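Local coordinates for protein acetolactate synthase isozyme 1 large subunit (Escherichia coli, PDB 6LPI) that is the large subunit of a thiamine diphosphate-dependent enzyme of the acetohydroxyacid synthase family and binds thiamine diphosphate, a magnesium ion and flavin-adenine dinucleotide, at residues R12-F18 / Q175-I181; P77-C83 / P104-G110; L244-M249 / R406-T412; H478-F484 / K545-P551. One frame throughout, in Å; residues are numbered along the deposited sequence.

Interaction 1 of 4, residues R12-F18 / Q175-I181; sequences RFTGAEF and QTAVFEI
Phe18 and Phe179 meet as a T-shaped pair: CZ of Phe179 stands over one face of the Phe18 ring, displaced toward its rim, with the planes turned 75° apart and centroids separated by 5.7 Å. The same Phe179 ring receives Phe18 CB at its edge, in plane. Phe179 reaches this place because its CG lies between the backbone N and the carbonyl carbon (chi1 79°), which brings the ring across to the start of helix 15-25. The backbone beneath is a two-stranded antiparallel sheet, strand 12-14 against strand 178-180, their axes approaching to 4.8 Å. It ties the start of the modelled chain to residues 178-180 at the subunit periphery. Its hydrogen-bonded pair is Phe13 and Phe179, Phe13 N donating to Phe179 O and Phe179 N to Phe13 O, both with N-H...O angles of about 160°. Phe13 and Phe179 share one face of the sheet, where Phe13 crosses Ile181 at about a right angle; Arg12, Thr14, Val178 and Glu180 occupy the other.

Where the strand turns into the helix, Gly15 N donates to Ala177 O from above the carbonyl plane, whereas Ala16 N lies in the plane of the Gln175 carbonyl, on a lone pair, 2.8 Å from Gln175 O. Thr14 and Glu17 add a capping box: Thr14 N donates to Glu17 OE1, and the return bond to Thr14 OG1 is weak. Pro148 of helix 147-159 packs on the Phe18 and Phe179 side chains. On the far face Arg12, extended through chi2 and bent at chi3, crosses Val178 obliquely, with Arg12 NE 3.4 Å from Val178 CG2.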
# COMPACT_ATOMS: atom_id res chain seq x y z
N ARG B 12 -23.46 -25.89 15.21
CA ARG B 12 -23.79 -24.79 16.12
C ARG B 12 -22.51 -24.19 16.71
O ARG B 12 -21.61 -24.93 17.11
CB ARG B 12 -24.70 -25.33 17.22
CG ARG B 12 -25.32 -24.33 18.13
CD ARG B 12 -26.47 -24.97 18.89
NE ARG B 12 -26.48 -24.52 20.27
CZ ARG B 12 -27.56 -24.15 20.93
NH1 ARG B 12 -28.74 -24.15 20.33
NH2 ARG B 12 -27.47 -23.74 22.19
N PHE B 13 -22.42 -22.86 16.76
CA PHE B 13 -21.19 -22.22 17.25
C PHE B 13 -21.49 -21.09 18.23
O PHE B 13 -22.58 -20.50 18.21
CB PHE B 13 -20.32 -21.66 16.10
CG PHE B 13 -20.03 -22.65 15.00
CD1 PHE B 13 -18.78 -23.24 14.92
CD2 PHE B 13 -20.98 -22.97 14.05
CE1 PHE B 13 -18.49 -24.16 13.91
CE2 PHE B 13 -20.70 -23.88 13.04
CZ PHE B 13 -19.46 -24.47 12.97
N THR B 14 -20.53 -20.79 19.10
CA THR B 14 -20.48 -19.44 19.65
C THR B 14 -19.83 -18.50 18.63
O THR B 14 -19.03 -18.92 17.79
CB THR B 14 -19.70 -19.38 20.96
OG1 THR B 14 -18.34 -19.80 20.76
CG2 THR B 14 -20.38 -20.27 21.99
N GLY B 15 -20.18 -17.22 18.71
CA GLY B 15 -19.60 -16.25 17.79
C GLY B 15 -18.09 -16.35 17.66
O GLY B 15 -17.55 -16.34 16.54
N ALA B 16 -17.39 -16.49 18.79
CA ALA B 16 -15.94 -16.63 18.74
C ALA B 16 -15.52 -17.89 17.99
O ALA B 16 -14.66 -17.85 17.10
CB ALA B 16 -15.37 -16.62 20.16
N GLU B 17 -16.14 -19.03 18.33
CA GLU B 17 -15.84 -20.26 17.61
C GLU B 17 -16.17 -20.15 16.13
O GLU B 17 -15.46 -20.72 15.30
CB GLU B 17 -16.58 -21.46 18.24
CG GLU B 17 -16.23 -21.69 19.70
CD GLU B 17 -17.10 -22.74 20.36
OE1 GLU B 17 -18.20 -23.00 19.84
OE2 GLU B 17 -16.67 -23.33 21.39
N PHE B 18 -17.22 -19.41 15.77
CA PHE B 18 -17.49 -19.24 14.35
C PHE B 18 -16.42 -18.42 13.68
O PHE B 18 -16.06 -18.68 12.52
CB PHE B 18 -18.84 -18.59 14.09
CG PHE B 18 -19.07 -18.32 12.64
CD1 PHE B 18 -19.56 -19.30 11.81
CD2 PHE B 18 -18.73 -17.09 12.09
CE1 PHE B 18 -19.74 -19.05 10.47
CE2 PHE B 18 -18.90 -16.85 10.77
CZ PHE B 18 -19.40 -17.83 9.95
N GLN B 175 -19.51 -12.26 20.57
CA GLN B 175 -18.57 -13.38 20.57
C GLN B 175 -19.00 -14.53 21.47
O GLN B 175 -18.72 -15.69 21.16
CB GLN B 175 -17.19 -12.90 20.99
CG GLN B 175 -16.74 -11.68 20.25
CD GLN B 175 -15.45 -11.13 20.78
OE1 GLN B 175 -14.62 -11.88 21.29
NE2 GLN B 175 -15.27 -9.82 20.66
N THR B 176 -19.69 -14.24 22.59
CA THR B 176 -20.02 -15.31 23.54
C THR B 176 -21.45 -15.79 23.40
O THR B 176 -21.84 -16.75 24.08
CB THR B 176 -19.84 -14.83 24.98
OG1 THR B 176 -20.52 -13.59 25.17
CG2 THR B 176 -18.34 -14.62 25.28
N ALA B 177 -22.23 -15.18 22.51
CA ALA B 177 -23.51 -15.70 22.08
C ALA B 177 -23.33 -17.04 21.36
O ALA B 177 -22.22 -17.44 21.00
CB ALA B 177 -24.21 -14.68 21.18
N VAL B 178 -24.44 -17.75 21.17
CA VAL B 178 -24.45 -18.98 20.40
C VAL B 178 -25.53 -18.86 19.31
O VAL B 178 -26.53 -18.17 19.47
CB VAL B 178 -24.66 -20.21 21.32
CG1 VAL B 178 -25.79 -19.98 22.31
CG2 VAL B 178 -24.87 -21.49 20.53
N PHE B 179 -25.28 -19.49 18.16
CA PHE B 179 -26.26 -19.46 17.08
C PHE B 179 -26.01 -20.67 16.20
O PHE B 179 -25.08 -21.43 16.43
CB PHE B 179 -26.22 -18.12 16.32
CG PHE B 179 -25.09 -17.98 15.31
CD1 PHE B 179 -25.35 -17.49 14.04
CD2 PHE B 179 -23.77 -18.24 15.66
CE1 PHE B 179 -24.32 -17.30 13.12
CE2 PHE B 179 -22.74 -18.06 14.75
CZ PHE B 179 -23.01 -17.60 13.48
N GLU B 180 -26.92 -20.89 15.26
CA GLU B 180 -26.85 -22.08 14.39
C GLU B 180 -26.70 -21.68 12.91
O GLU B 180 -27.22 -20.66 12.49
CB GLU B 180 -28.00 -22.97 14.67
CG GLU B 180 -27.66 -24.42 14.81
CD GLU B 180 -28.85 -25.28 14.86
OE1 GLU B 180 -29.91 -24.79 14.44
OE2 GLU B 180 -28.77 -26.28 15.58
N ILE B 181 -26.01 -22.50 12.11
CA ILE B 181 -25.82 -22.13 10.69
C ILE B 181 -26.71 -22.89 9.71
O ILE B 181 -26.22 -23.76 9.00
CB ILE B 181 -24.36 -22.27 10.23
CG1 ILE B 181 -23.40 -21.59 11.20
CG2 ILE B 181 -24.19 -21.62 8.85
CD1 ILE B 181 -23.71 -20.17 11.30

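Interaction 2 of 4, residues P77-C83 / P104-G110; sequences PAVCMAC and PLICITG
Ile108 N donates to Cys80 O at 2.8 Å, the shortest of six backbone hydrogen bonds between residues 77-83 and 104-110, and an N-H...O angle of 177° makes it almost straight. Toward the same strand Cys80 also directs its N-H, to Ile106 O, so both its polar backbone atoms are engaged there. The alternation continues to Gly110 N, which donates to Ala82 O, and back to Ala78 N, whose bond to Pro104 O is the longest of the set at 3.3 Å. Paired residues run in step along both strands, and the 19° between their directions confirms parallel pairing.

On one face lie Val79, Met81, Ile106 and Ile108. Ile106 turns its CG1 branch away from its carbonyl carbon (chi1 -81°), carrying CD1 alongside the proline ring to 3.4 Å from Pro77 CB. Val79 divides its methyls: CG2 packs against Ile106 CB, while CG1 meets Ile108 CD1 at 4.0 Å. Phe155 of helix 147-159 covers the Pro77 and Ile106 end of this layer.

The second face is made by Ala78, Cys80, Ala82, Leu105, Cys107 and Thr109. Here Cys80 SG rests 3.9 Å from Cys107 CB, and Leu91 of helix 86-101 packs on Ala82, Cys107 and Thr109. Cys83, at the end of its strand, belongs to a thiamine diphosphate pocket. With helix 86-101 linking the two strands, this is a beta-alpha-beta unit at the centre of the parallel sheet of the N-terminal thiamine diphosphate-binding domain.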
# COMPACT_ATOMS: atom_id res chain seq x y z
N PRO B 77 -5.36 -11.76 1.87
CA PRO B 77 -5.49 -11.05 3.16
C PRO B 77 -4.86 -11.77 4.36
O PRO B 77 -4.95 -12.99 4.51
CB PRO B 77 -7.00 -10.91 3.36
CG PRO B 77 -7.63 -11.78 2.32
CD PRO B 77 -6.66 -11.89 1.19
N ALA B 78 -4.20 -10.98 5.21
CA ALA B 78 -3.65 -11.41 6.49
C ALA B 78 -4.45 -10.73 7.60
O ALA B 78 -5.05 -9.69 7.38
CB ALA B 78 -2.17 -11.08 6.58
N VAL B 79 -4.48 -11.34 8.78
CA VAL B 79 -5.38 -10.97 9.86
C VAL B 79 -4.61 -10.54 11.10
O VAL B 79 -3.69 -11.25 11.54
CB VAL B 79 -6.33 -12.13 10.20
CG1 VAL B 79 -7.16 -11.82 11.44
CG2 VAL B 79 -7.23 -12.42 8.99
N CYS B 80 -5.01 -9.41 11.70
CA CYS B 80 -4.47 -8.98 12.98
C CYS B 80 -5.59 -8.73 13.98
O CYS B 80 -6.73 -8.46 13.59
CB CYS B 80 -3.60 -7.73 12.85
SG CYS B 80 -4.31 -6.46 11.84
N MET B 81 -5.28 -8.81 15.27
CA MET B 81 -6.33 -8.80 16.29
C MET B 81 -5.94 -7.93 17.47
O MET B 81 -4.78 -7.94 17.89
CB MET B 81 -6.60 -10.20 16.82
CG MET B 81 -6.71 -11.27 15.79
SD MET B 81 -7.20 -12.78 16.60
CE MET B 81 -8.93 -12.86 16.13
N ALA B 82 -6.91 -7.24 18.05
CA ALA B 82 -6.64 -6.43 19.24
C ALA B 82 -7.93 -6.25 20.04
O ALA B 82 -9.03 -6.55 19.57
CB ALA B 82 -6.03 -5.08 18.85
N CYS B 83 -7.77 -5.79 21.29
CA CYS B 83 -8.90 -5.47 22.15
C CYS B 83 -9.44 -4.06 21.87
O CYS B 83 -8.96 -3.35 20.99
CB CYS B 83 -8.51 -5.63 23.62
SG CYS B 83 -7.21 -4.49 24.20
N PRO B 104 -4.32 -6.13 1.21
CA PRO B 104 -5.47 -6.83 1.82
C PRO B 104 -5.20 -7.23 3.26
O PRO B 104 -4.49 -8.20 3.54
CB PRO B 104 -5.64 -8.06 0.91
CG PRO B 104 -4.25 -8.31 0.39
CD PRO B 104 -3.61 -6.98 0.23
N LEU B 105 -5.77 -6.50 4.18
CA LEU B 105 -5.70 -6.82 5.59
C LEU B 105 -7.12 -6.98 6.13
O LEU B 105 -8.02 -6.22 5.76
CB LEU B 105 -4.96 -5.68 6.32
CG LEU B 105 -3.99 -5.95 7.46
CD1 LEU B 105 -2.79 -6.69 6.90
CD2 LEU B 105 -3.58 -4.64 8.11
N ILE B 106 -7.33 -7.97 6.98
CA ILE B 106 -8.51 -8.04 7.83
C ILE B 106 -8.03 -7.79 9.25
O ILE B 106 -7.13 -8.48 9.75
CB ILE B 106 -9.28 -9.36 7.72
CG1 ILE B 106 -10.20 -9.36 6.50
CG2 ILE B 106 -10.11 -9.60 8.96
CD1 ILE B 106 -9.55 -9.67 5.23
N CYS B 107 -8.64 -6.82 9.89
CA CYS B 107 -8.29 -6.38 11.23
C CYS B 107 -9.49 -6.61 12.13
O CYS B 107 -10.56 -6.03 11.90
CB CYS B 107 -7.87 -4.91 11.17
SG CYS B 107 -8.05 -3.99 12.66
N ILE B 108 -9.33 -7.43 13.16
CA ILE B 108 -10.43 -7.82 14.03
C ILE B 108 -10.17 -7.28 15.43
O ILE B 108 -9.10 -7.51 16.02
CB ILE B 108 -10.64 -9.34 14.05
CG1 ILE B 108 -11.19 -9.82 12.71
CG2 ILE B 108 -11.58 -9.71 15.14
CD1 ILE B 108 -11.04 -11.32 12.47
N THR B 109 -11.15 -6.57 15.95
CA THR B 109 -11.03 -5.92 17.24
C THR B 109 -12.23 -6.29 18.10
O THR B 109 -13.36 -6.37 17.61
CB THR B 109 -10.92 -4.38 17.01
OG1 THR B 109 -9.57 -4.04 16.67
CG2 THR B 109 -11.31 -3.61 18.23
N GLY B 110 -11.97 -6.58 19.38
CA GLY B 110 -13.06 -6.76 20.31
C GLY B 110 -13.65 -5.43 20.69
O GLY B 110 -13.00 -4.39 20.61

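Interaction 3 of 4, residues L244-M249 / R406-T412; sequences LMALGM and RPRQWLT. With FAD (flavin-adenine dinucleotide), chain I.
Trp410 and Leu244 make the hydrogen bond between these segments: the indole NE1 donates to Leu244 O at 2.8 Å. The oxygen lies close to the ring plane, yet the N-H...O angle of 137° shows a bent bond.

Contacts with the aromatic ring come next. Leu247 CD1 stands over one indole face, 3.9 Å from the centroid of the five-membered ring and 28° off its normal, which meets the geometry of a CH-pi contact. Thr412 CB lies over the opposite face, toward the rim. With CG anti to its backbone nitrogen (chi1 171°), Trp410 carries the indole alongside Leu247, pointing the same way.

Apolar packing joins the rest. Leu244 CD1 touches Trp410 CZ2, its CD2 methyl meets Thr412 CG2 at 3.8 Å, and Met249 SD lies near Pro407 CB.

Flavin-adenine dinucleotide also lies against residues 244-249, Leu244 and Met245 being part of its pocket: Leu244 CB approaches FAD N1 to 3.6 Å, Leu244 N gives a weak hydrogen bond to FAD O2, and Met245 CG lies near the phosphate oxygen O1A.

Residues 244-249 follow strand 240-242 of the central domain; Trp410 belongs to outermost strand 410-411, beside strand 386-389, and Ala399 of helix 393-401 packs on Leu244, Leu247 and Trp410.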
# COMPACT_ATOMS: atom_id res chain seq x y z
N LEU B 244 8.24 3.44 -6.94
CA LEU B 244 8.80 2.75 -5.78
C LEU B 244 8.09 1.43 -5.48
O LEU B 244 8.71 0.50 -4.95
CB LEU B 244 8.75 3.66 -4.55
CG LEU B 244 9.36 3.05 -3.28
CD1 LEU B 244 10.84 2.88 -3.47
CD2 LEU B 244 9.06 3.94 -2.09
N MET B 245 6.80 1.34 -5.77
CA MET B 245 5.99 0.16 -5.49
C MET B 245 6.13 -0.92 -6.54
O MET B 245 5.52 -1.98 -6.38
CB MET B 245 4.50 0.54 -5.37
CG MET B 245 4.21 1.62 -4.34
SD MET B 245 4.92 1.17 -2.75
CE MET B 245 3.60 0.05 -2.23
N ALA B 246 6.84 -0.66 -7.64
CA ALA B 246 6.93 -1.61 -8.74
C ALA B 246 8.35 -2.16 -8.97
O ALA B 246 8.57 -2.91 -9.93
CB ALA B 246 6.41 -0.96 -10.03
N LEU B 247 9.31 -1.79 -8.12
CA LEU B 247 10.65 -2.32 -8.25
C LEU B 247 10.62 -3.85 -8.27
O LEU B 247 9.88 -4.49 -7.51
CB LEU B 247 11.51 -1.85 -7.08
CG LEU B 247 11.57 -0.33 -6.90
CD1 LEU B 247 12.70 0.01 -5.90
CD2 LEU B 247 11.70 0.48 -8.24
N GLY B 248 11.43 -4.43 -9.16
CA GLY B 248 11.43 -5.86 -9.38
C GLY B 248 10.51 -6.35 -10.47
O GLY B 248 10.68 -7.49 -10.93
N MET B 249 9.56 -5.52 -10.94
CA MET B 249 8.70 -5.93 -12.04
C MET B 249 9.50 -6.17 -13.32
O MET B 249 9.04 -6.90 -14.20
CB MET B 249 7.60 -4.89 -12.25
CG MET B 249 6.47 -4.90 -11.20
SD MET B 249 5.74 -6.49 -10.73
CE MET B 249 5.32 -7.19 -12.32
N ARG B 406 12.63 -9.50 -8.52
CA ARG B 406 11.48 -10.38 -8.46
C ARG B 406 10.26 -9.58 -8.03
O ARG B 406 10.37 -8.62 -7.25
CB ARG B 406 11.68 -11.54 -7.47
CG ARG B 406 12.56 -12.69 -7.93
CD ARG B 406 12.63 -13.84 -6.89
NE ARG B 406 12.70 -13.35 -5.51
CZ ARG B 406 11.65 -13.26 -4.69
NH1 ARG B 406 10.45 -13.61 -5.12
NH2 ARG B 406 11.80 -12.81 -3.45
N PRO B 407 9.08 -9.93 -8.53
CA PRO B 407 7.85 -9.41 -7.92
C PRO B 407 7.72 -9.94 -6.50
O PRO B 407 8.22 -11.00 -6.15
CB PRO B 407 6.74 -9.96 -8.83
CG PRO B 407 7.43 -10.24 -10.12
CD PRO B 407 8.81 -10.67 -9.78
N ARG B 408 7.03 -9.15 -5.67
CA ARG B 408 6.80 -9.45 -4.26
C ARG B 408 8.09 -9.85 -3.55
O ARG B 408 8.10 -10.67 -2.64
CB ARG B 408 5.72 -10.51 -4.12
CG ARG B 408 4.49 -10.14 -4.97
CD ARG B 408 3.25 -10.95 -4.70
NE ARG B 408 2.53 -10.30 -3.61
CZ ARG B 408 1.30 -9.80 -3.69
NH1 ARG B 408 0.60 -9.88 -4.81
NH2 ARG B 408 0.76 -9.22 -2.61
N GLN B 409 9.19 -9.21 -3.93
CA GLN B 409 10.45 -9.33 -3.22
C GLN B 409 10.76 -8.09 -2.41
O GLN B 409 11.42 -8.18 -1.37
CB GLN B 409 11.60 -9.59 -4.21
CG GLN B 409 12.95 -9.25 -3.68
CD GLN B 409 14.07 -9.72 -4.57
OE1 GLN B 409 14.88 -10.55 -4.16
NE2 GLN B 409 14.13 -9.17 -5.78
N TRP B 410 10.21 -6.96 -2.84
CA TRP B 410 10.47 -5.63 -2.33
C TRP B 410 9.26 -5.17 -1.52
O TRP B 410 8.15 -5.08 -2.06
CB TRP B 410 10.75 -4.70 -3.50
CG TRP B 410 10.84 -3.26 -3.26
CD1 TRP B 410 10.02 -2.29 -3.75
CD2 TRP B 410 11.86 -2.58 -2.51
NE1 TRP B 410 10.45 -1.04 -3.34
CE2 TRP B 410 11.57 -1.20 -2.57
CE3 TRP B 410 12.96 -3.01 -1.76
CZ2 TRP B 410 12.35 -0.25 -1.93
CZ3 TRP B 410 13.73 -2.06 -1.13
CH2 TRP B 410 13.43 -0.69 -1.22
N LEU B 411 9.46 -4.98 -0.22
CA LEU B 411 8.43 -4.57 0.74
C LEU B 411 8.83 -3.22 1.32
O LEU B 411 9.72 -3.14 2.17
CB LEU B 411 8.28 -5.58 1.88
CG LEU B 411 7.32 -6.77 1.84
CD1 LEU B 411 7.52 -7.63 0.62
CD2 LEU B 411 7.44 -7.62 3.10
N THR B 412 8.12 -2.17 0.93
CA THR B 412 8.36 -0.85 1.49
C THR B 412 7.03 -0.15 1.70
O THR B 412 6.03 -0.47 1.06
CB THR B 412 9.27 -0.01 0.60
OG1 THR B 412 9.82 1.08 1.36
CG2 THR B 412 8.52 0.53 -0.58
PA FAD I . 0.25 2.31 -5.72
O1A FAD I . 1.26 1.29 -5.36
O2A FAD I . -0.63 2.82 -4.61
O5B FAD I . -0.55 1.57 -6.86
C5B FAD I . -1.94 1.23 -6.71
C4B FAD I . -2.62 1.54 -8.02
O4B FAD I . -2.70 0.35 -8.84
C3B FAD I . -4.05 2.05 -7.89
O3B FAD I . -4.28 3.04 -8.90
C2B FAD I . -4.86 0.75 -8.06
O2B FAD I . -6.21 0.94 -8.45
C1B FAD I . -4.05 0.11 -9.18
N9A FAD I . -4.25 -1.31 -9.36
C8A FAD I . -4.13 -2.30 -8.41
N7A FAD I . -4.35 -3.51 -8.87
C5A FAD I . -4.64 -3.31 -10.22
C6A FAD I . -4.97 -4.19 -11.27
N6A FAD I . -5.07 -5.51 -11.12
N1A FAD I . -5.20 -3.65 -12.49
C2A FAD I . -5.11 -2.33 -12.64
N3A FAD I . -4.80 -1.40 -11.73
C4A FAD I . -4.58 -1.96 -10.53
N1 FAD I . 7.59 6.96 -5.54
C2 FAD I . 8.11 7.15 -6.78
O2 FAD I . 7.55 6.72 -7.78
N3 FAD I . 9.31 7.84 -6.94
C4 FAD I . 10.07 8.38 -5.92
O4 FAD I . 11.11 8.97 -6.18
C4X FAD I . 9.50 8.18 -4.60
N5 FAD I . 10.15 8.66 -3.56
C5X FAD I . 9.61 8.45 -2.30
C6 FAD I . 10.29 8.94 -1.18
C7 FAD I . 9.78 8.73 0.10
C7M FAD I . 10.53 9.29 1.29
C8 FAD I . 8.58 8.04 0.28
C8M FAD I . 8.00 7.82 1.66
C9 FAD I . 7.90 7.55 -0.84
C9A FAD I . 8.40 7.76 -2.12
N10 FAD I . 7.73 7.27 -3.26
C10 FAD I . 8.25 7.46 -4.51
C1' FAD I . 6.47 6.53 -3.14
C2' FAD I . 5.25 7.41 -3.40
O2' FAD I . 4.90 8.11 -2.21
C3' FAD I . 4.08 6.53 -3.81
O3' FAD I . 3.84 5.55 -2.81
C4' FAD I . 4.26 5.82 -5.15
O4' FAD I . 4.95 6.69 -6.04
C5' FAD I . 2.94 5.40 -5.76
O5' FAD I . 3.19 4.38 -6.74
P FAD I . 2.00 3.70 -7.49
O1P FAD I . 1.47 4.67 -8.54
O2P FAD I . 2.39 2.47 -7.89
O3P FAD I . 0.95 3.58 -6.35

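Interaction 4 of 4, residues H478-F484 / K545-P551; sequences HQQQSLF and KVYPMVP
Gln479 runs out from helix 476-484 as an extended chain and touches residues 545-551 along its length. Its CB lies 4.0 Å from Lys545 CD, and CG comes nearer the same carbon, at 3.7 Å, as the two side chains slide past each other in opposite directions. At the tip the carboxamide takes both backbone polar atoms of Val546. Gln479 OE1 accepts from Val546 N at 3.1 Å, and NE2 donates to Val546 O at 2.9 Å. That oxygen lies in the Gln479 amide plane, and N-H...O angles of 168° and 162° support both bonds; together they would limit rotation of the amide. Gln393 NE2 is a further donor to OE1.

One turn on, Leu483 CD1 packs against Lys545 CE at 3.6 Å; the ammonium group of that lysine bonds to Glu543 O. Met549 SD meets the edge of the Phe484 ring, 4.6 Å from its centroid and 80° off the normal, a Met-aromatic contact. Pro551 CB touches the same ring at CZ, 3.6 Å away.

A glutamine clamped on a backbone amide and carbonyl thus pins the C-terminal tail to a helix of the C-terminal thiamine diphosphate-binding domain, with the side chain of Gln480 about 6 Å from the bound thiamine diphosphate.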
# COMPACT_ATOMS: atom_id res chain seq x y z
N HIS B 478 16.85 15.89 7.82
CA HIS B 478 18.14 16.58 7.81
C HIS B 478 18.45 17.15 6.43
O HIS B 478 18.95 18.27 6.29
CB HIS B 478 19.23 15.60 8.24
CG HIS B 478 20.59 16.19 8.42
ND1 HIS B 478 21.35 16.67 7.38
CD2 HIS B 478 21.35 16.34 9.54
CE1 HIS B 478 22.51 17.10 7.84
NE2 HIS B 478 22.53 16.91 9.15
N GLN B 479 18.12 16.39 5.39
CA GLN B 479 18.40 16.82 4.04
C GLN B 479 17.41 17.88 3.60
O GLN B 479 17.80 18.88 2.97
CB GLN B 479 18.42 15.61 3.11
CG GLN B 479 18.38 15.91 1.62
CD GLN B 479 18.64 14.66 0.80
OE1 GLN B 479 18.87 13.59 1.36
NE2 GLN B 479 18.70 14.80 -0.51
N GLN B 480 16.13 17.74 3.98
CA GLN B 480 15.15 18.76 3.59
C GLN B 480 15.41 20.10 4.29
O GLN B 480 15.30 21.16 3.66
CB GLN B 480 13.73 18.27 3.88
CG GLN B 480 13.07 17.55 2.70
CD GLN B 480 11.83 16.76 3.10
OE1 GLN B 480 11.71 16.31 4.24
NE2 GLN B 480 10.90 16.61 2.17
N GLN B 481 15.76 20.09 5.57
CA GLN B 481 16.01 21.36 6.24
C GLN B 481 17.31 21.97 5.73
O GLN B 481 17.36 23.17 5.41
CB GLN B 481 16.10 21.15 7.75
CG GLN B 481 15.18 20.10 8.31
CD GLN B 481 15.10 20.19 9.80
OE1 GLN B 481 14.08 20.59 10.39
NE2 GLN B 481 16.23 19.89 10.44
N SER B 482 18.37 21.17 5.60
CA SER B 482 19.64 21.75 5.17
C SER B 482 19.54 22.30 3.74
O SER B 482 20.08 23.37 3.43
CB SER B 482 20.77 20.73 5.36
OG SER B 482 20.94 19.87 4.26
N LEU B 483 18.77 21.65 2.87
CA LEU B 483 18.70 22.13 1.49
C LEU B 483 17.65 23.21 1.28
O LEU B 483 17.84 24.08 0.41
CB LEU B 483 18.43 20.96 0.54
CG LEU B 483 19.51 20.03 -0.02
CD1 LEU B 483 20.51 19.56 0.99
CD2 LEU B 483 18.78 18.84 -0.62
N PHE B 484 16.56 23.22 2.05
CA PHE B 484 15.41 24.05 1.69
C PHE B 484 14.92 25.04 2.74
O PHE B 484 14.11 25.90 2.39
CB PHE B 484 14.24 23.16 1.27
CG PHE B 484 14.57 22.26 0.13
CD1 PHE B 484 15.03 22.80 -1.06
CD2 PHE B 484 14.44 20.89 0.25
CE1 PHE B 484 15.35 21.98 -2.13
CE2 PHE B 484 14.76 20.06 -0.81
CZ PHE B 484 15.22 20.61 -2.00
N LYS B 545 23.85 12.41 1.44
CA LYS B 545 22.62 12.85 0.80
C LYS B 545 22.07 11.75 -0.10
O LYS B 545 22.77 10.82 -0.49
CB LYS B 545 22.85 14.13 -0.02
CG LYS B 545 23.28 15.33 0.81
CD LYS B 545 22.10 15.86 1.60
CE LYS B 545 22.52 16.96 2.56
NZ LYS B 545 22.89 16.41 3.91
N VAL B 546 20.78 11.86 -0.39
CA VAL B 546 20.12 11.06 -1.42
C VAL B 546 19.97 11.95 -2.64
O VAL B 546 19.21 12.92 -2.61
CB VAL B 546 18.77 10.50 -0.96
CG1 VAL B 546 18.24 9.54 -1.99
CG2 VAL B 546 18.93 9.77 0.36
N TYR B 547 20.73 11.65 -3.68
CA TYR B 547 20.68 12.41 -4.91
C TYR B 547 20.37 11.49 -6.09
O TYR B 547 20.74 10.31 -6.09
CB TYR B 547 22.00 13.16 -5.17
CG TYR B 547 22.21 14.39 -4.30
CD1 TYR B 547 21.16 15.29 -4.06
CD2 TYR B 547 23.46 14.67 -3.73
CE1 TYR B 547 21.36 16.42 -3.26
CE2 TYR B 547 23.66 15.80 -2.95
CZ TYR B 547 22.61 16.67 -2.71
OH TYR B 547 22.82 17.78 -1.93
N PRO B 548 19.66 11.99 -7.10
CA PRO B 548 19.12 13.35 -7.10
C PRO B 548 17.84 13.49 -6.28
O PRO B 548 17.19 12.49 -5.95
CB PRO B 548 18.89 13.64 -8.58
CG PRO B 548 18.70 12.31 -9.22
CD PRO B 548 19.44 11.29 -8.38
N MET B 549 17.51 14.73 -5.92
CA MET B 549 16.28 15.07 -5.24
C MET B 549 15.47 16.08 -6.05
O MET B 549 16.03 17.02 -6.63
CB MET B 549 16.57 15.63 -3.85
CG MET B 549 15.33 16.03 -3.09
SD MET B 549 15.68 16.91 -1.56
CE MET B 549 14.81 15.91 -0.35
N VAL B 550 14.16 15.88 -6.12
CA VAL B 550 13.24 16.87 -6.69
C VAL B 550 12.65 17.67 -5.54
O VAL B 550 11.95 17.09 -4.69
CB VAL B 550 12.13 16.22 -7.53
CG1 VAL B 550 11.28 17.30 -8.17
CG2 VAL B 550 12.72 15.32 -8.61
N PRO B 551 12.90 18.97 -5.45
CA PRO B 551 12.38 19.77 -4.35
C PRO B 551 10.86 19.72 -4.34
O PRO B 551 10.23 19.69 -5.41
CB PRO B 551 12.87 21.19 -4.67
CG PRO B 551 14.05 20.97 -5.55
CD PRO B 551 13.74 19.76 -6.36

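In the fold
Interaction 2 is the buried member of the set, whereas interactions 1, 3 and 4 are partly buried. Interaction 2 is nested inside the loop closed by interaction 1; they touch where Gln175 NE2, itself hydrogen-bonded to Ile170 O, packs on Gly110 CA. Both rely on backbone pairing, antiparallel in a small two-stranded sheet at the periphery, parallel in the middle of a larger sheet. Interactions 3 and 4 instead use single side chains, an indole and a carboxamide, to grip backbone atoms of loops. Helix 393-401 contacts both, although their centres lie about 24 Å apart. Interaction 3 joins the central and C-terminal domains.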